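Local coordinates for alkaline serine protease (Thermobifida fusca, PDB 2PFE), which probably hydrolyses peptide bonds as a serine endopeptidase of the S1 family, the chain being the two-barrel protease domain cut from a longer precursor, at residues Ala2-Asn7 with Thr72-Arg77; Ile18-Arg23 with Leu181-Gly186; Val83-Ser88 with Ser148-Val153. All blocks are in the same frame, centred on the assembly; numbering follows the deposited sequence.

Contact 1 of 3, residues Ala2-Asn7 with Thr72-Arg77; sequences AIIGGN and TPLVNR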
loop_
_atom_site.group_PDB
_atom_site.type_symbol
_atom_site.label_atom_id
_atom_site.label_comp_id
_atom_site.label_asym_id
_atom_site.label_seq_id
_atom_site.Cartn_x
_atom_site.Cartn_y
_atom_site.Cartn_z
ATOM N N ALA A 2 16.784 -3.767 -2.609
ATOM C CA ALA A 2 16.042 -3.107 -1.531
ATOM C C ALA A 2 14.544 -3.149 -1.816
ATOM O O ALA A 2 14.124 -2.910 -2.950
ATOM C CB ALA A 2 16.493 -1.659 -1.388
ATOM N N ILE A 3 13.757 -3.468 -0.787
ATOM C CA ILE A 3 12.305 -3.337 -0.840
ATOM C C ILE A 3 11.962 -1.896 -0.500
ATOM O O ILE A 3 12.212 -1.441 0.612
ATOM C CB ILE A 3 11.596 -4.284 0.177
ATOM C CG1 ILE A 3 11.942 -5.755 -0.091
ATOM C CG2 ILE A 3 10.091 -4.100 0.151
ATOM C CD1 ILE A 3 11.574 -6.255 -1.477
ATOM N N ILE A 4 11.342 -1.199 -1.447
ATOM C CA ILE A 4 11.051 0.226 -1.280
ATOM C C ILE A 4 9.567 0.484 -1.608
ATOM O O ILE A 4 9.058 0.094 -2.677
ATOM C CB ILE A 4 12.034 1.133 -2.102
ATOM C CG1 ILE A 4 13.473 0.960 -1.580
ATOM C CG2 ILE A 4 11.620 2.606 -2.031
ATOM C CD1 ILE A 4 14.506 1.727 -2.337
ATOM N N GLY A 5 8.872 1.141 -0.687
ATOM C CA GLY A 5 7.451 1.390 -0.904
ATOM C C GLY A 5 7.239 2.212 -2.165
ATOM O O GLY A 5 7.965 3.173 -2.419
ATOM N N GLY A 6 6.220 1.845 -2.949
ATOM C CA GLY A 6 5.921 2.556 -4.193
ATOM C C GLY A 6 6.525 1.927 -5.436
ATOM O O GLY A 6 6.147 2.268 -6.555
ATOM N N ASN A 7 7.466 1.014 -5.241
ATOM C CA ASN A 7 8.058 0.309 -6.359
ATOM C C ASN A 7 7.180 -0.869 -6.789
ATOM O O ASN A 7 6.436 -1.439 -5.975
ATOM C CB ASN A 7 9.459 -0.184 -5.983
ATOM C CG ASN A 7 10.509 0.908 -6.037
ATOM O OD1 ASN A 7 10.261 2.028 -6.510
ATOM N ND2 ASN A 7 11.715 0.576 -5.559
ATOM N N THR A 72 13.550 -2.226 3.823
ATOM C CA THR A 72 14.014 -0.891 4.177
ATOM C C THR A 72 12.833 -0.095 4.747
ATOM O O THR A 72 11.662 -0.412 4.463
ATOM C CB THR A 72 14.598 -0.115 2.950
ATOM O OG1 THR A 72 13.527 0.395 2.142
ATOM C CG2 THR A 72 15.557 -0.989 2.107
ATOM N N PRO A 73 13.119 0.942 5.551
ATOM C CA PRO A 73 12.031 1.826 5.967
ATOM C C PRO A 73 11.762 2.937 4.951
ATOM O O PRO A 73 11.406 4.057 5.333
ATOM C CB PRO A 73 12.574 2.425 7.255
ATOM C CG PRO A 73 14.038 2.534 7.008
ATOM C CD PRO A 73 14.408 1.321 6.173
ATOM N N LEU A 74 11.925 2.631 3.664
ATOM C CA LEU A 74 11.927 3.671 2.644
ATOM C C LEU A 74 10.694 3.631 1.760
ATOM O O LEU A 74 10.124 2.556 1.513
ATOM C CB LEU A 74 13.150 3.530 1.760
ATOM C CG LEU A 74 14.475 3.757 2.487
ATOM C CD1 LEU A 74 15.635 3.503 1.545
ATOM C CD2 LEU A 74 14.529 5.167 3.099
ATOM N N VAL A 75 10.298 4.815 1.296
ATOM C CA VAL A 75 9.276 4.966 0.253
ATOM C C VAL A 75 9.866 5.802 -0.885
ATOM O O VAL A 75 10.596 6.766 -0.640
ATOM C CB VAL A 75 7.987 5.628 0.818
ATOM C CG1 VAL A 75 7.057 6.084 -0.318
ATOM C CG2 VAL A 75 7.253 4.660 1.778
ATOM N N ASN A 76 9.560 5.413 -2.122
ATOM C CA ASN A 76 10.048 6.131 -3.298
ATOM C C ASN A 76 9.291 7.452 -3.465
ATOM O O ASN A 76 8.046 7.476 -3.501
ATOM C CB ASN A 76 9.906 5.237 -4.529
ATOM C CG ASN A 76 10.690 5.742 -5.723
ATOM O OD1 ASN A 76 11.048 6.920 -5.807
ATOM N ND2 ASN A 76 10.928 4.853 -6.676
ATOM N N ARG A 77 10.058 8.540 -3.533
ATOM C CA ARG A 77 9.505 9.879 -3.644
ATOM C C ARG A 77 9.297 10.267 -5.110
ATOM O O ARG A 77 8.621 11.248 -5.414
ATOM C CB ARG A 77 10.427 10.852 -2.886
ATOM C CG ARG A 77 10.115 12.333 -2.986
ATOM C CD ARG A 77 8.708 12.636 -2.472
ATOM N NE ARG A 77 8.430 14.073 -2.450
ATOM C CZ ARG A 77 8.073 14.802 -3.505
ATOM N NH1 ARG A 77 7.958 14.254 -4.708
ATOM N NH2 ARG A 77 7.853 16.103 -3.357
#

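Contact 2 of 3, residues Ile18-Arg23 with Leu181-Gly186; sequences IGFSVR and LQLVTG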
loop_
_atom_site.group_PDB
_atom_site.type_symbol
_atom_site.label_atom_id
_atom_site.label_comp_id
_atom_site.label_asym_id
_atom_site.label_seq_id
_atom_site.Cartn_x
_atom_site.Cartn_y
_atom_site.Cartn_z
ATOM N N ILE A 18 4.522 -2.093 -4.091
ATOM C CA ILE A 18 4.893 -2.393 -2.721
ATOM C C ILE A 18 4.355 -1.295 -1.800
ATOM O O ILE A 18 4.522 -0.112 -2.066
ATOM C CB ILE A 18 6.440 -2.464 -2.601
ATOM C CG1 ILE A 18 6.985 -3.644 -3.414
ATOM C CG2 ILE A 18 6.903 -2.456 -1.123
ATOM C CD1 ILE A 18 8.517 -3.585 -3.664
ATOM N N GLY A 19 3.717 -1.707 -0.716
ATOM C CA GLY A 19 3.280 -0.777 0.311
ATOM C C GLY A 19 4.394 -0.350 1.247
ATOM O O GLY A 19 5.034 0.661 1.016
ATOM N N PHE A 20 4.606 -1.124 2.317
ATOM C CA PHE A 20 5.623 -0.838 3.331
ATOM C C PHE A 20 6.346 -2.133 3.700
ATOM O O PHE A 20 5.701 -3.162 3.894
ATOM C CB PHE A 20 4.996 -0.318 4.637
ATOM C CG PHE A 20 4.291 1.020 4.523
ATOM C CD1 PHE A 20 2.908 1.091 4.364
ATOM C CD2 PHE A 20 5.003 2.206 4.587
ATOM C CE1 PHE A 20 2.258 2.345 4.273
ATOM C CE2 PHE A 20 4.368 3.442 4.483
ATOM C CZ PHE A 20 2.996 3.513 4.342
ATOM N N SER A 21 7.662 -2.083 3.818
ATOM C CA SER A 21 8.392 -3.216 4.418
ATOM C C SER A 21 7.831 -3.545 5.801
ATOM O O SER A 21 7.527 -2.635 6.598
ATOM C CB SER A 21 9.878 -2.915 4.568
ATOM O OG SER A 21 10.523 -2.833 3.301
ATOM N N VAL A 22 7.711 -4.843 6.084
ATOM C CA VAL A 22 7.260 -5.338 7.397
ATOM C C VAL A 22 8.105 -6.524 7.849
ATOM O O VAL A 22 8.815 -7.128 7.049
ATOM C CB VAL A 22 5.756 -5.763 7.393
ATOM C CG1 VAL A 22 4.819 -4.573 7.148
ATOM C CG2 VAL A 22 5.482 -6.902 6.403
ATOM N N ARG A 23 8.018 -6.829 9.139
ATOM C CA ARG A 23 8.562 -8.062 9.706
ATOM C C ARG A 23 7.452 -8.842 10.402
ATOM O O ARG A 23 6.498 -8.251 10.897
ATOM C CB ARG A 23 9.659 -7.768 10.739
ATOM C CG ARG A 23 10.840 -7.007 10.213
ATOM C CD ARG A 23 11.795 -6.669 11.348
ATOM N NE ARG A 23 12.895 -5.823 10.883
ATOM C CZ ARG A 23 13.932 -6.251 10.169
ATOM N NH1 ARG A 23 14.046 -7.537 9.837
ATOM N NH2 ARG A 23 14.874 -5.389 9.790
ATOM N N LEU A 181 1.933 -8.052 12.179
ATOM C CA LEU A 181 3.135 -7.512 11.507
ATOM C C LEU A 181 3.715 -6.310 12.248
ATOM O O LEU A 181 2.971 -5.543 12.886
ATOM C CB LEU A 181 2.768 -7.075 10.077
ATOM C CG LEU A 181 2.170 -8.179 9.202
ATOM C CD1 LEU A 181 1.639 -7.628 7.886
ATOM C CD2 LEU A 181 3.198 -9.291 8.959
ATOM N N GLN A 182 5.034 -6.143 12.144
ATOM C CA GLN A 182 5.713 -4.973 12.670
ATOM C C GLN A 182 6.207 -4.143 11.481
ATOM O O GLN A 182 6.838 -4.669 10.561
ATOM C CB GLN A 182 6.877 -5.389 13.586
ATOM C CG GLN A 182 6.424 -6.167 14.843
ATOM C CD GLN A 182 6.083 -7.643 14.562
ATOM O OE1 GLN A 182 6.856 -8.353 13.899
ATOM N NE2 GLN A 182 4.927 -8.109 15.078
ATOM N N LEU A 183 5.889 -2.853 11.495
ATOM C CA LEU A 183 6.344 -1.926 10.465
ATOM C C LEU A 183 7.849 -1.697 10.559
ATOM O O LEU A 183 8.381 -1.483 11.651
ATOM C CB LEU A 183 5.617 -0.590 10.626
ATOM C CG LEU A 183 5.778 0.486 9.554
ATOM C CD1 LEU A 183 5.115 0.083 8.243
ATOM C CD2 LEU A 183 5.191 1.784 10.063
ATOM N N VAL A 184 8.537 -1.736 9.417
ATOM C CA VAL A 184 9.964 -1.407 9.390
ATOM C C VAL A 184 10.115 0.120 9.357
ATOM O O VAL A 184 9.611 0.790 8.457
ATOM C CB VAL A 184 10.702 -2.114 8.226
ATOM C CG1 VAL A 184 12.157 -1.640 8.127
ATOM C CG2 VAL A 184 10.668 -3.629 8.410
ATOM N N THR A 185 10.776 0.660 10.378
ATOM C CA THR A 185 10.901 2.112 10.544
ATOM C C THR A 185 12.370 2.550 10.638
ATOM O O THR A 185 13.255 1.744 10.945
ATOM C CB THR A 185 10.125 2.618 11.782
ATOM O OG1 THR A 185 10.667 2.005 12.954
ATOM C CG2 THR A 185 8.631 2.290 11.677
ATOM N N GLY A 186 12.611 3.833 10.372
ATOM C CA GLY A 186 13.957 4.413 10.411
ATOM C C GLY A 186 13.949 5.729 11.164
ATOM O O GLY A 186 13.005 6.029 11.891
ATOM O OXT GLY A 186 14.881 6.530 11.074
HETATM O O HOH W 1 8.212 0.276 6.203
#

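Contact 3 of 3, residues Val83-Ser88 with Ser148-Val153; sequences VTVTGS and SQAQGV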
loop_
_atom_site.group_PDB
_atom_site.type_symbol
_atom_site.label_atom_id
_atom_site.label_comp_id
_atom_site.label_asym_id
_atom_site.label_seq_id
_atom_site.Cartn_x
_atom_site.Cartn_y
_atom_site.Cartn_z
ATOM N N VAL A 83 11.601 8.885 0.953
ATOM C CA VAL A 83 11.121 9.344 2.272
ATOM C C VAL A 83 11.287 8.203 3.289
ATOM O O VAL A 83 11.001 7.035 2.986
ATOM C CB VAL A 83 9.627 9.809 2.246
ATOM C CG1 VAL A 83 9.243 10.454 3.574
ATOM C CG2 VAL A 83 9.359 10.775 1.099
ATOM N N THR A 84 11.755 8.536 4.491
ATOM C CA THR A 84 11.923 7.536 5.545
ATOM C C THR A 84 10.675 7.460 6.415
ATOM O O THR A 84 10.188 8.486 6.904
ATOM C CB THR A 84 13.151 7.830 6.416
ATOM O OG1 THR A 84 14.313 7.820 5.580
ATOM C CG2 THR A 84 13.314 6.762 7.513
ATOM N N VAL A 85 10.157 6.242 6.570
ATOM C CA VAL A 85 8.993 5.948 7.420
ATOM C C VAL A 85 9.479 5.798 8.862
ATOM O O VAL A 85 10.371 4.991 9.140
ATOM C CB VAL A 85 8.296 4.646 6.968
ATOM C CG1 VAL A 85 7.092 4.344 7.840
ATOM C CG2 VAL A 85 7.861 4.747 5.509
ATOM N N THR A 86 8.928 6.597 9.770
ATOM C CA THR A 86 9.361 6.536 11.174
ATOM C C THR A 86 8.291 5.965 12.127
ATOM O O THR A 86 8.545 5.768 13.311
ATOM C CB THR A 86 9.786 7.912 11.700
ATOM O OG1 THR A 86 8.666 8.791 11.666
ATOM C CG2 THR A 86 10.916 8.510 10.877
ATOM N N GLY A 87 7.092 5.716 11.614
ATOM C CA GLY A 87 5.994 5.244 12.448
ATOM C C GLY A 87 4.706 5.200 11.645
ATOM O O GLY A 87 4.723 5.415 10.421
ATOM N N SER A 88 3.592 4.919 12.325
ATOM C CA SER A 88 2.279 4.862 11.683
ATOM C C SER A 88 1.216 5.603 12.502
ATOM O O SER A 88 0.072 5.146 12.641
ATOM C CB SER A 88 1.858 3.415 11.422
ATOM O OG SER A 88 1.781 2.689 12.637
ATOM N N SER A 148 6.361 11.689 7.791
ATOM C CA SER A 148 7.043 10.394 7.921
ATOM C C SER A 148 6.156 9.275 8.516
ATOM O O SER A 148 6.635 8.178 8.852
ATOM C CB SER A 148 8.297 10.569 8.767
ATOM O OG SER A 148 7.914 10.979 10.062
ATOM N N GLN A 149 4.856 9.541 8.623
ATOM C CA GLN A 149 3.929 8.599 9.254
ATOM C C GLN A 149 3.093 7.818 8.237
ATOM O O GLN A 149 2.320 8.402 7.455
ATOM C CB GLN A 149 3.011 9.318 10.257
ATOM C CG GLN A 149 3.788 10.064 11.369
ATOM C CD GLN A 149 4.566 9.144 12.311
ATOM O OE1 GLN A 149 4.179 8.008 12.561
ATOM N NE2 GLN A 149 5.672 9.655 12.852
ATOM N N ALA A 150 3.264 6.492 8.248
ATOM C CA ALA A 150 2.517 5.576 7.386
ATOM C C ALA A 150 1.024 5.680 7.680
ATOM O O ALA A 150 0.615 5.674 8.848
ATOM C CB ALA A 150 2.994 4.143 7.619
ATOM N N GLN A 151 0.217 5.770 6.623
ATOM C CA GLN A 151 -1.247 5.900 6.718
ATOM C C GLN A 151 -2.026 4.708 6.195
ATOM O O GLN A 151 -3.074 4.390 6.764
ATOM C CB GLN A 151 -1.748 7.160 5.987
ATOM C CG GLN A 151 -1.173 8.466 6.545
ATOM C CD GLN A 151 -1.418 8.631 8.026
ATOM O OE1 GLN A 151 -2.554 8.496 8.473
ATOM N NE2 GLN A 151 -0.359 8.916 8.801
ATOM N N GLY A 152 -1.557 4.089 5.101
ATOM C CA GLY A 152 -2.363 3.076 4.439
ATOM C C GLY A 152 -1.728 2.600 3.166
ATOM O O GLY A 152 -0.619 3.024 2.832
ATOM N N VAL A 153 -2.451 1.717 2.488
ATOM C CA VAL A 153 -2.062 1.210 1.193
ATOM C C VAL A 153 -3.197 1.436 0.195
ATOM O O VAL A 153 -4.376 1.359 0.552
ATOM C CB VAL A 153 -1.662 -0.292 1.257
ATOM C CG1 VAL A 153 -0.409 -0.478 2.124
ATOM C CG2 VAL A 153 -2.783 -1.128 1.808
HETATM O O HOH W 2 -1.711 5.360 10.512
#

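Contact 1 of 3, residues Ala2-Asn7 with Thr72-Arg77
The two flat groups here, the carboxamides of Asn-7 and Asn-76, meet at about a right angle, their planes 84° apart. ND2 of Asn-76 donates a hydrogen bond to OD1 of Asn-7 over 2.9 Å, lying in the carbonyl plane of Asn-7, while OD1 itself lies close to the plane of the Asn-76 amide. A chi1 of -166° swings the Asn-76 amide out opposite its own N, toward Asn-7; its OD1 also accepts from the N of Tyr-78, and bonds at both polar atoms fix its rotation. Next to the amides the backbones bridge in parallel sense at Gly-5 and Val-75: Gly-5 N donates to Leu-74 O, and Asn-76 N reaches Gly-5 O at 2.8 Å in an almost straight bond. A side chain at Gly-5 would run into CG2 of Val-75. CG2 of Ile-4 rests 3.5 Å from the backbone N of Asn-76. At the other end OG1 of Thr-72 donates to Ile-3 O (2.7 Å) and accepts from the N of Leu-74 in an ST turn, as CG2 meets CB of Ala-2 at 3.7 Å. A valine here lacks the hydroxyl, and would probably leave Ile-3 O and the N-H of Leu-74 without their mate and the corner at Pro-73 less firmly held. Polar bonds from backbone and side chains, more than apolar burial, thus join the N-terminal strand to the chain where it turns that corner.

Contact 2 of 3, residues Ile18-Arg23 with Leu181-Gly186
Arg-23 and Gln-182 exchange backbone bonds in both directions, N of Arg-23 to O of Gln-182 at 2.8 Å and N of Gln-182 to O of Arg-23 at 2.9 Å, which makes them a hydrogen-bonded antiparallel pair. The next pair, Val-22 with Leu-183, is non-hydrogen-bonded. Beyond it the strands diverge, and the third bond, from Val-184 N to Ser-21 O, is longer at 3.1 Å and comes from above the carbonyl plane. A water lies within hydrogen-bonding distance of both Ser-21 O and Val-184 O, where the chains part. Side chains pack along the seam in two groups. At Arg-23, CG2 of Val-184 lies 3.8 Å from CG of the arginine, whose extended chain crosses it at a slant, and CB of Val-184 sits equally near CB of Ser-21. Round Leu-183, CG stands anti to the backbone N (chi1 -172°), a turn that carries CD1 to 3.6 Å from CB of Phe-20, while CG2 of Val-22 touches the methyl ends of Leu-181 more loosely.

A second shell positions the first. Ser-21 OG is bonded to Thr-72 O, and Gly-19 with Phe-20 forms a classic beta bulge opposite Ala-31. Paired with strand 20-24, the short strand 182-183 is an outermost strand of the N-terminal sheet. Helix 172-179, just ahead of it in the chain, lays Ile-172 against Phe-20 and Leu-176 against Val-22 and Leu-181, while Pro-143 and Leu-145 of strand 143-146 touch the Phe-20 side chain from the C-terminal barrel.

Contact 3 of 3, residues Val83-Ser88 with Ser148-Val153
Ser-148, the residue most covered in this contact, is gripped from Thr-86 by two bonds. Its carbonyl O takes the N-H of Thr-86 in the carbonyl plane (2.9 Å), and its OG pairs with OG1 of Thr-86 at 2.8 Å. Both hydroxyls stand between the backbone N and the carbonyl carbon (chi1 63° in each), and this shared rotation turns them onto one another. CB of Ser-148 also lies against Thr-84 O, 3.4 Å away.

Two residues on, the backbone N-H of Ala-150 donates to Gly-87 O, N to O 2.8 Å, and its methyl points into the other segment, against CG1 of Val-85 and CB of Ser-88. The setting is the chymotrypsin-like double barrel: residues 83-88 belong to the connection leading from the N-terminal barrel to the C-terminal one, and 149-157 is a strand of the latter whose far end, from Thr-154, lines the pocket occupied by the sulfonyl fluoride inhibitor. The Ala-150 methyl also touches Phe-20, Leu-183 and Ile-172, which places this barrel residue against the N-terminal sheet and the C-terminal helix.

Ser-88 completes the trio. A water donates to both Ser-88 O (2.8 Å) and Ala-150 O (2.9 Å), so it joins the two carbonyls where the backbones no longer bond directly; OG of Ser-88 turns instead to Asn-173 of helix 172-179. Beside it Gln-149, bent at its second torsion, brings OE1 over Gly-87, where a side chain would clash with it, and accepts there from the N of Gln-89.

From the N terminus the chain first lays down residues 2-7 and then 18-23, which touch directly through backbone bonds of Gly-6 and Asn-7 with Ile-18. Contact 1 closes when 72-77 returns to the N-terminal strand after the first barrel. The next strand, 82-84, pairs with 74-76 and leads into contact 3, which closes much later, at 148-153 in the second barrel. Contact 2 closes last, as the C-terminal tail reaches 18-23; it crosses contact 1 along the sequence and encloses contact 3, while contacts 1 and 3 follow in series. Backbone bonding of Val-85 to both Pro-73 and Gly-186 ties all three together between the barrels.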